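Local coordinates for adhesin LabA (Helicobacter pylori, PDB 6GMM), which probably binds LacdiNAc-bearing glycans of the gastric mucosa through its extracellular domain, serving the bacterium as an adhesin, at residues A[302-307]-A[363-368]; A[207-212]-A[221-226]. All coordinates share one frame; numbering follows the deposited sequence.

In the fold
Neither contact is fully buried, and each is mainly van der Waals packing: contact 1 sets an isoleucine against an alanine and a glutamine amide, contact 2 an isoleucine against a leucine and an indole edge. Contact 1 packs helix 287-311 on helix 354-366, its centre about 7 Å from the centre of the chain. Contact 2, its centre about 30 Å from the centre of the chain, joins two parts of the irregular chain between helices 188-205 and 234-237. Helix 57-76 touches both. The centres of contacts 1 and 2 are 32 Å apart. Around contact 1 backbone helix bonds are joined by the charged and amide partners of Arg303; around contact 2, serine hydroxyls and turns take over.

Contact 1 of 2, residues A[302-307]-A[363-368]; sequences NRAQAV and DSIAHF
Ile365 carries its side of the interface alone, directing its side chain at Ala304 and Gln305, neighbours on helix 287-311. Its CD1 methyl lies 4.1 Å from Ala304 CB and 3.8 Å from Ala304 C, so it rests against the helix backbone as well as a methyl group. Gln305 supplies the second surface. Its OE1 is 3.7 Å from Ile365 CD1 and equally far from Ile365 CG2, an approach of a carbonyl oxygen to two methyls that is van der Waals in character. The side chains of Gln305 and Ile365 cross at about a right angle.

Torsions account for this meeting. Gln305 starts with CG anti to its backbone N, then bends at chi2 (55°), which brings the amide oxygen closer to Ile365 although the CB bond itself does not point there. In Ile365, CG1 lies anti to the carbonyl carbon and chi2 is extended at 166°, carrying CD1 out to Ala304.

This is helix-on-helix packing in a largely helical adhesin: 287-311 meets 354-366, and the CA atoms of Gln305 and Ile365 are 7.2 Å apart. The segments bury 123 Å² between them, and the same residues meet further neighbours. Pro57 of helix 57-76 touches both Ala304 and Ile365, and Ile365 also touches Val308, one residue past 302-307 on the same helix.

The backbone that carries Ile365 has local bonds of its own, from Asp363 to His367. Asp363 O accepts from His367 N at 2.9 Å and from His367 ND1 at 2.8 Å, the two donors arriving from opposite faces of the carbonyl plane. The ND1 bond is bent, with an N-H...O angle of 142°.

Contact 2 of 2, residues A[207-212]-A[221-226]; sequences PWINNG and SLWEGI
An indole is met at its rim rather than over a face: the CG2 methyl of Ile209 sits near the plane of the Trp223 ring, 3.7 Å from CH2 at the far end of the six-membered ring. CG2, the branch anti to the backbone N, makes this touch; chi1 (-63°) places CG1 beside the backbone N instead. Trp223 CG lies anti to its carbonyl carbon, which lets the ring extend to Ile209 although its CB bond does not point that way. Leu222 adds a looser touch, its CD1 standing 4.4 Å from Ile209 CG2 and 4.4 Å from Asn210 O. The same leucine also covers part of an indole face, its CB 3.7 Å above the plane and offset toward the rim.

What holds the indole in place lies largely beyond the two segments. Trp223 NE1 donates to Val75 O, Phe238 meets the ring edge-to-face, and Met76 touches both Trp223 and Ile209. Locally, Ser221 OG accepts from Trp223 N at 3.0 Å with an N-H...O angle of 157°, so the backbone at the base of the indole is fixed by a hydroxyl. Ser221 OG also comes within 2.8 Å of Ile226 O, bringing the two ends of 221-226 close.

The contact thus packs two parts of an irregular excursion between helices 188-205 and 234-237, closed at its base by the Cys206–Cys235 disulfide, within the SabA-type adhesion domain. On one side, an ST turn at Ser221 leads into a type II beta turn from Trp223 to Ile226, with Gly225 at positive phi (83°) in its third position, commonly glycine in such turns.

Contact 1 of 2, residues A[302-307]-A[363-368]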
ATOM      1  N   ASN A 302      -4.117  -3.646   0.913  1.00 17.63           N
ATOM      2  CA  ASN A 302      -3.041  -4.639   0.768  1.00 17.68           C
ATOM      3  C   ASN A 302      -1.726  -3.868   0.707  1.00 22.71           C
ATOM      4  O   ASN A 302      -0.827  -4.131   1.516  1.00 24.21           O
ATOM      5  CB  ASN A 302      -3.231  -5.468  -0.525  1.00 18.54           C
ATOM      6  CG  ASN A 302      -2.080  -6.385  -0.894  1.00 59.21           C
ATOM      7  OD1 ASN A 302      -1.106  -5.988  -1.551  1.00 59.25           O
ATOM      8  ND2 ASN A 302      -2.185  -7.645  -0.511  1.00 54.73           N
ATOM      9  N   ARG A 303      -1.663  -2.874  -0.205  1.00 18.03           N
ATOM     10  CA  ARG A 303      -0.483  -2.036  -0.432  1.00 18.28           C
ATOM     11  C   ARG A 303      -0.063  -1.214   0.779  1.00 19.95           C
ATOM     12  O   ARG A 303       1.121  -1.231   1.099  1.00 19.43           O
ATOM     13  CB  ARG A 303      -0.667  -1.160  -1.679  1.00 16.72           C
ATOM     14  CG  ARG A 303      -0.886  -1.993  -2.948  1.00 16.58           C
ATOM     15  CD  ARG A 303       0.230  -2.993  -3.193  1.00 22.30           C
ATOM     16  NE  ARG A 303      -0.161  -3.960  -4.216  1.00 34.39           N
ATOM     17  CZ  ARG A 303       0.663  -4.821  -4.800  1.00 47.28           C
ATOM     18  NH1 ARG A 303       0.215  -5.649  -5.734  1.00 32.26           N
ATOM     19  NH2 ARG A 303       1.952  -4.841  -4.476  1.00 35.55           N
ATOM     20  N   ALA A 304      -1.007  -0.532   1.478  1.00 17.42           N
ATOM     21  CA  ALA A 304      -0.679   0.254   2.695  1.00 17.21           C
ATOM     22  C   ALA A 304      -0.027  -0.675   3.738  1.00 20.70           C
ATOM     23  O   ALA A 304       1.001  -0.345   4.297  1.00 20.88           O
ATOM     24  CB  ALA A 304      -1.931   0.891   3.277  1.00 17.90           C
ATOM     25  N   GLN A 305      -0.591  -1.839   3.975  1.00 18.84           N
ATOM     26  CA  GLN A 305       0.009  -2.816   4.892  1.00 19.04           C
ATOM     27  C   GLN A 305       1.408  -3.277   4.392  1.00 21.39           C
ATOM     28  O   GLN A 305       2.326  -3.411   5.212  1.00 21.48           O
ATOM     29  CB  GLN A 305      -0.949  -4.027   5.097  1.00 20.21           C
ATOM     30  CG  GLN A 305      -0.441  -5.081   6.101  1.00 32.73           C
ATOM     31  CD  GLN A 305      -0.090  -4.574   7.491  1.00 45.12           C
ATOM     32  OE1 GLN A 305      -0.624  -3.574   7.993  1.00 34.57           O
ATOM     33  NE2 GLN A 305       0.771  -5.312   8.175  1.00 37.94           N
ATOM     34  N   ALA A 306       1.586  -3.478   3.053  1.00 17.23           N
ATOM     35  CA  ALA A 306       2.879  -3.932   2.512  1.00 17.18           C
ATOM     36  C   ALA A 306       3.968  -2.893   2.731  1.00 19.79           C
ATOM     37  O   ALA A 306       5.147  -3.239   2.916  1.00 17.59           O
ATOM     38  CB  ALA A 306       2.756  -4.263   1.041  1.00 17.21           C
ATOM     39  N   VAL A 307       3.567  -1.615   2.721  1.00 17.30           N
ATOM     40  CA  VAL A 307       4.472  -0.492   2.976  1.00 17.16           C
ATOM     41  C   VAL A 307       4.986  -0.640   4.424  1.00 20.28           C
ATOM     42  O   VAL A 307       6.182  -0.443   4.626  1.00 17.74           O
ATOM     43  CB  VAL A 307       3.811   0.882   2.717  1.00 17.88           C
ATOM     44  CG1 VAL A 307       4.675   2.032   3.284  1.00 17.29           C
ATOM     45  CG2 VAL A 307       3.516   1.082   1.217  1.00 16.61           C
ATOM     46  N   ASP A 363      -1.579   2.680  12.943  1.00 29.61           N
ATOM     47  CA  ASP A 363      -2.805   3.084  13.649  1.00 31.42           C
ATOM     48  C   ASP A 363      -3.979   3.254  12.679  1.00 33.07           C
ATOM     49  O   ASP A 363      -5.069   2.812  13.006  1.00 31.44           O
ATOM     50  CB  ASP A 363      -2.595   4.379  14.467  1.00 35.03           C
ATOM     51  CG  ASP A 363      -1.754   4.225  15.732  1.00 49.21           C
ATOM     52  OD1 ASP A 363      -1.284   3.091  16.007  1.00 48.17           O
ATOM     53  OD2 ASP A 363      -1.565   5.242  16.451  1.00 59.94           O
ATOM     54  N   SER A 364      -3.745   3.863  11.485  1.00 27.81           N
ATOM     55  CA  SER A 364      -4.789   4.081  10.481  1.00 26.91           C
ATOM     56  C   SER A 364      -5.300   2.773   9.905  1.00 31.26           C
ATOM     57  O   SER A 364      -6.482   2.679   9.595  1.00 30.98           O
ATOM     58  CB  SER A 364      -4.303   5.005   9.366  1.00 28.77           C
ATOM     59  OG  SER A 364      -3.731   4.271   8.295  1.00 29.49           O
ATOM     60  N   ILE A 365      -4.412   1.775   9.746  1.00 28.45           N
ATOM     61  CA  ILE A 365      -4.771   0.440   9.235  1.00 28.38           C
ATOM     62  C   ILE A 365      -5.612  -0.298  10.289  1.00 34.39           C
ATOM     63  O   ILE A 365      -6.683  -0.809   9.967  1.00 34.69           O
ATOM     64  CB  ILE A 365      -3.510  -0.344   8.786  1.00 30.03           C
ATOM     65  CG1 ILE A 365      -2.866   0.355   7.566  1.00 29.64           C
ATOM     66  CG2 ILE A 365      -3.827  -1.818   8.487  1.00 28.50           C
ATOM     67  CD1 ILE A 365      -1.438  -0.094   7.220  1.00 39.30           C
ATOM     68  N   ALA A 366      -5.166  -0.276  11.560  1.00 33.30           N
ATOM     69  CA  ALA A 366      -5.907  -0.882  12.676  1.00 35.03           C
ATOM     70  C   ALA A 366      -7.301  -0.251  12.827  1.00 42.46           C
ATOM     71  O   ALA A 366      -8.275  -0.979  13.018  1.00 44.03           O
ATOM     72  CB  ALA A 366      -5.123  -0.735  13.971  1.00 36.84           C
ATOM     73  N   HIS A 367      -7.406   1.087  12.698  1.00 40.63           N
ATOM     74  CA  HIS A 367      -8.691   1.782  12.802  1.00 42.05           C
ATOM     75  C   HIS A 367      -9.571   1.533  11.589  1.00 40.82           C
ATOM     76  O   HIS A 367     -10.759   1.838  11.646  1.00 40.46           O
ATOM     77  CB  HIS A 367      -8.508   3.280  13.039  1.00 44.97           C
ATOM     78  CG  HIS A 367      -8.176   3.626  14.461  1.00 51.65           C
ATOM     79  ND1 HIS A 367      -6.871   3.912  14.853  1.00 53.76           N
ATOM     80  CD2 HIS A 367      -8.992   3.735  15.541  1.00 56.29           C
ATOM     81  CE1 HIS A 367      -6.935   4.185  16.147  1.00 55.47           C
ATOM     82  NE2 HIS A 367      -8.190   4.099  16.608  1.00 57.27           N
ATOM     83  N   PHE A 368      -9.003   0.979  10.497  1.00 33.12           N
ATOM     84  CA  PHE A 368      -9.765   0.661   9.282  1.00 30.92           C
ATOM     85  C   PHE A 368     -10.391  -0.765   9.294  1.00 33.81           C
ATOM     86  O   PHE A 368     -10.984  -1.185   8.284  1.00 30.44           O
ATOM     87  CB  PHE A 368      -8.896   0.855   8.038  1.00 30.57           C
ATOM     88  CG  PHE A 368      -9.653   1.416   6.864  1.00 31.36           C
ATOM     89  CD1 PHE A 368     -10.078   2.741   6.859  1.00 35.68           C
ATOM     90  CD2 PHE A 368      -9.888   0.643   5.737  1.00 32.79           C
ATOM     91  CE1 PHE A 368     -10.748   3.275   5.752  1.00 36.32           C
ATOM     92  CE2 PHE A 368     -10.559   1.177   4.629  1.00 35.31           C
ATOM     93  CZ  PHE A 368     -10.996   2.485   4.648  1.00 33.92           C
TER

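Contact 2 of 2, residues A[207-212]-A[221-226]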
ATOM      1  N   PRO A 207      27.999   6.350  -4.746  1.00 23.70           N
ATOM      2  CA  PRO A 207      29.271   7.008  -4.393  1.00 24.38           C
ATOM      3  C   PRO A 207      29.912   6.381  -3.154  1.00 30.54           C
ATOM      4  O   PRO A 207      29.262   5.579  -2.483  1.00 32.11           O
ATOM      5  CB  PRO A 207      28.833   8.452  -4.128  1.00 24.35           C
ATOM      6  CG  PRO A 207      27.421   8.303  -3.640  1.00 26.74           C
ATOM      7  CD  PRO A 207      26.862   7.273  -4.558  1.00 23.43           C
ATOM      8  N   TRP A 208      31.162   6.731  -2.853  1.00 28.14           N
ATOM      9  CA  TRP A 208      31.866   6.218  -1.683  1.00 29.72           C
ATOM     10  C   TRP A 208      31.398   6.977  -0.454  1.00 33.28           C
ATOM     11  O   TRP A 208      30.885   8.078  -0.578  1.00 31.12           O
ATOM     12  CB  TRP A 208      33.377   6.375  -1.882  1.00 30.20           C
ATOM     13  CG  TRP A 208      34.262   5.838  -0.796  1.00 32.56           C
ATOM     14  CD1 TRP A 208      35.033   6.569   0.060  1.00 36.11           C
ATOM     15  CD2 TRP A 208      34.586   4.462  -0.552  1.00 33.63           C
ATOM     16  NE1 TRP A 208      35.822   5.735   0.824  1.00 37.26           N
ATOM     17  CE2 TRP A 208      35.564   4.435   0.473  1.00 39.29           C
ATOM     18  CE3 TRP A 208      34.148   3.245  -1.098  1.00 35.41           C
ATOM     19  CZ2 TRP A 208      36.076   3.232   0.992  1.00 39.70           C
ATOM     20  CZ3 TRP A 208      34.683   2.056  -0.609  1.00 38.56           C
ATOM     21  CH2 TRP A 208      35.626   2.056   0.433  1.00 40.15           C
ATOM     22  N   ILE A 209      31.509   6.361   0.720  1.00 32.19           N
ATOM     23  CA  ILE A 209      31.158   6.998   1.990  1.00 31.28           C
ATOM     24  C   ILE A 209      32.493   7.265   2.665  1.00 32.92           C
ATOM     25  O   ILE A 209      33.342   6.366   2.664  1.00 32.72           O
ATOM     26  CB  ILE A 209      30.198   6.106   2.856  1.00 34.37           C
ATOM     27  CG1 ILE A 209      28.803   5.847   2.158  1.00 33.58           C
ATOM     28  CG2 ILE A 209      30.009   6.671   4.274  1.00 35.26           C
ATOM     29  CD1 ILE A 209      27.926   7.117   1.825  1.00 39.39           C
ATOM     30  N   ASN A 210      32.692   8.484   3.218  1.00 29.43           N
ATOM     31  CA  ASN A 210      33.946   8.902   3.879  1.00 30.42           C
ATOM     32  C   ASN A 210      34.402   7.846   4.887  1.00 35.41           C
ATOM     33  O   ASN A 210      33.600   7.400   5.720  1.00 31.24           O
ATOM     34  CB  ASN A 210      33.828  10.308   4.549  1.00 29.29           C
ATOM     35  CG  ASN A 210      33.472  11.464   3.622  1.00 42.82           C
ATOM     36  OD1 ASN A 210      32.875  12.483   4.044  1.00 31.07           O
ATOM     37  ND2 ASN A 210      33.831  11.350   2.345  1.00 31.27           N
ATOM     38  N   ASN A 211      35.671   7.389   4.752  1.00 36.52           N
ATOM     39  CA  ASN A 211      36.264   6.340   5.605  1.00 39.16           C
ATOM     40  C   ASN A 211      35.508   4.987   5.506  1.00 42.80           C
ATOM     41  O   ASN A 211      35.528   4.184   6.446  1.00 44.37           O
ATOM     42  CB  ASN A 211      36.408   6.814   7.068  1.00 42.78           C
ATOM     43  CG  ASN A 211      37.128   8.132   7.196  1.00 67.85           C
ATOM     44  OD1 ASN A 211      38.306   8.260   6.854  1.00 65.06           O
ATOM     45  ND2 ASN A 211      36.427   9.150   7.673  1.00 59.80           N
ATOM     46  N   GLY A 212      34.868   4.751   4.356  1.00 36.88           N
ATOM     47  CA  GLY A 212      34.115   3.532   4.081  1.00 36.86           C
ATOM     48  C   GLY A 212      32.996   3.309   5.071  1.00 40.69           C
ATOM     49  O   GLY A 212      32.687   2.163   5.413  1.00 41.11           O
ATOM     50  N   SER A 221      29.930   1.956  12.692  1.00 37.92           N
ATOM     51  CA  SER A 221      29.797   2.908  11.579  1.00 35.62           C
ATOM     52  C   SER A 221      29.437   4.313  12.073  1.00 39.49           C
ATOM     53  O   SER A 221      29.455   4.562  13.279  1.00 41.38           O
ATOM     54  CB  SER A 221      28.738   2.441  10.587  1.00 35.69           C
ATOM     55  OG  SER A 221      27.456   2.887  10.994  1.00 39.62           O
ATOM     56  N   LEU A 222      29.092   5.218  11.133  1.00 32.65           N
ATOM     57  CA  LEU A 222      28.683   6.585  11.423  1.00 32.23           C
ATOM     58  C   LEU A 222      27.259   6.676  11.934  1.00 37.90           C
ATOM     59  O   LEU A 222      26.896   7.722  12.486  1.00 38.24           O
ATOM     60  CB  LEU A 222      28.811   7.477  10.178  1.00 31.09           C
ATOM     61  CG  LEU A 222      30.209   7.831   9.708  1.00 35.90           C
ATOM     62  CD1 LEU A 222      30.144   8.391   8.316  1.00 34.89           C
ATOM     63  CD2 LEU A 222      30.890   8.820  10.646  1.00 38.23           C
ATOM     64  N   TRP A 223      26.433   5.615  11.706  1.00 34.43           N
ATOM     65  CA  TRP A 223      25.041   5.575  12.123  1.00 33.71           C
ATOM     66  C   TRP A 223      24.760   4.352  12.979  1.00 39.78           C
ATOM     67  O   TRP A 223      25.237   3.251  12.675  1.00 39.43           O
ATOM     68  CB  TRP A 223      24.092   5.557  10.901  1.00 30.83           C
ATOM     69  CG  TRP A 223      24.469   6.503   9.791  1.00 30.19           C
ATOM     70  CD1 TRP A 223      23.911   7.719   9.520  1.00 32.05           C
ATOM     71  CD2 TRP A 223      25.419   6.255   8.749  1.00 29.83           C
ATOM     72  NE1 TRP A 223      24.503   8.274   8.404  1.00 31.33           N
ATOM     73  CE2 TRP A 223      25.429   7.393   7.908  1.00 33.10           C
ATOM     74  CE3 TRP A 223      26.304   5.199   8.468  1.00 31.93           C
ATOM     75  CZ2 TRP A 223      26.308   7.516   6.824  1.00 32.15           C
ATOM     76  CZ3 TRP A 223      27.175   5.325   7.397  1.00 33.38           C
ATOM     77  CH2 TRP A 223      27.169   6.469   6.587  1.00 32.81           C
ATOM     78  N   GLU A 224      23.933   4.533  14.024  1.00 37.13           N
ATOM     79  CA  GLU A 224      23.464   3.436  14.879  1.00 36.96           C
ATOM     80  C   GLU A 224      22.563   2.553  14.025  1.00 38.14           C
ATOM     81  O   GLU A 224      21.861   3.072  13.157  1.00 37.33           O
ATOM     82  CB  GLU A 224      22.658   3.978  16.068  1.00 38.46           C
ATOM     83  CG  GLU A 224      23.511   4.645  17.132  1.00 44.78           C
ATOM     84  CD  GLU A 224      24.384   3.716  17.957  1.00 60.00           C
ATOM     85  OE1 GLU A 224      24.090   2.500  18.018  1.00 61.18           O
ATOM     86  OE2 GLU A 224      25.351   4.218  18.571  1.00 56.92           O
ATOM     87  N   GLY A 225      22.632   1.239  14.223  1.00 34.05           N
ATOM     88  CA  GLY A 225      21.803   0.298  13.468  1.00 32.83           C
ATOM     89  C   GLY A 225      22.341  -0.088  12.103  1.00 37.32           C
ATOM     90  O   GLY A 225      21.852  -1.054  11.514  1.00 38.55           O
ATOM     91  N   ILE A 226      23.353   0.661  11.586  1.00 31.50           N
ATOM     92  CA  ILE A 226      24.021   0.403  10.318  1.00 30.75           C
ATOM     93  C   ILE A 226      25.375  -0.232  10.655  1.00 38.83           C
ATOM     94  O   ILE A 226      26.223   0.400  11.279  1.00 37.73           O
ATOM     95  CB  ILE A 226      24.158   1.717   9.505  1.00 32.04           C
ATOM     96  CG1 ILE A 226      22.764   2.335   9.149  1.00 30.03           C
ATOM     97  CG2 ILE A 226      25.054   1.548   8.278  1.00 31.67           C
ATOM     98  CD1 ILE A 226      21.831   1.553   8.190  1.00 39.32           C
TER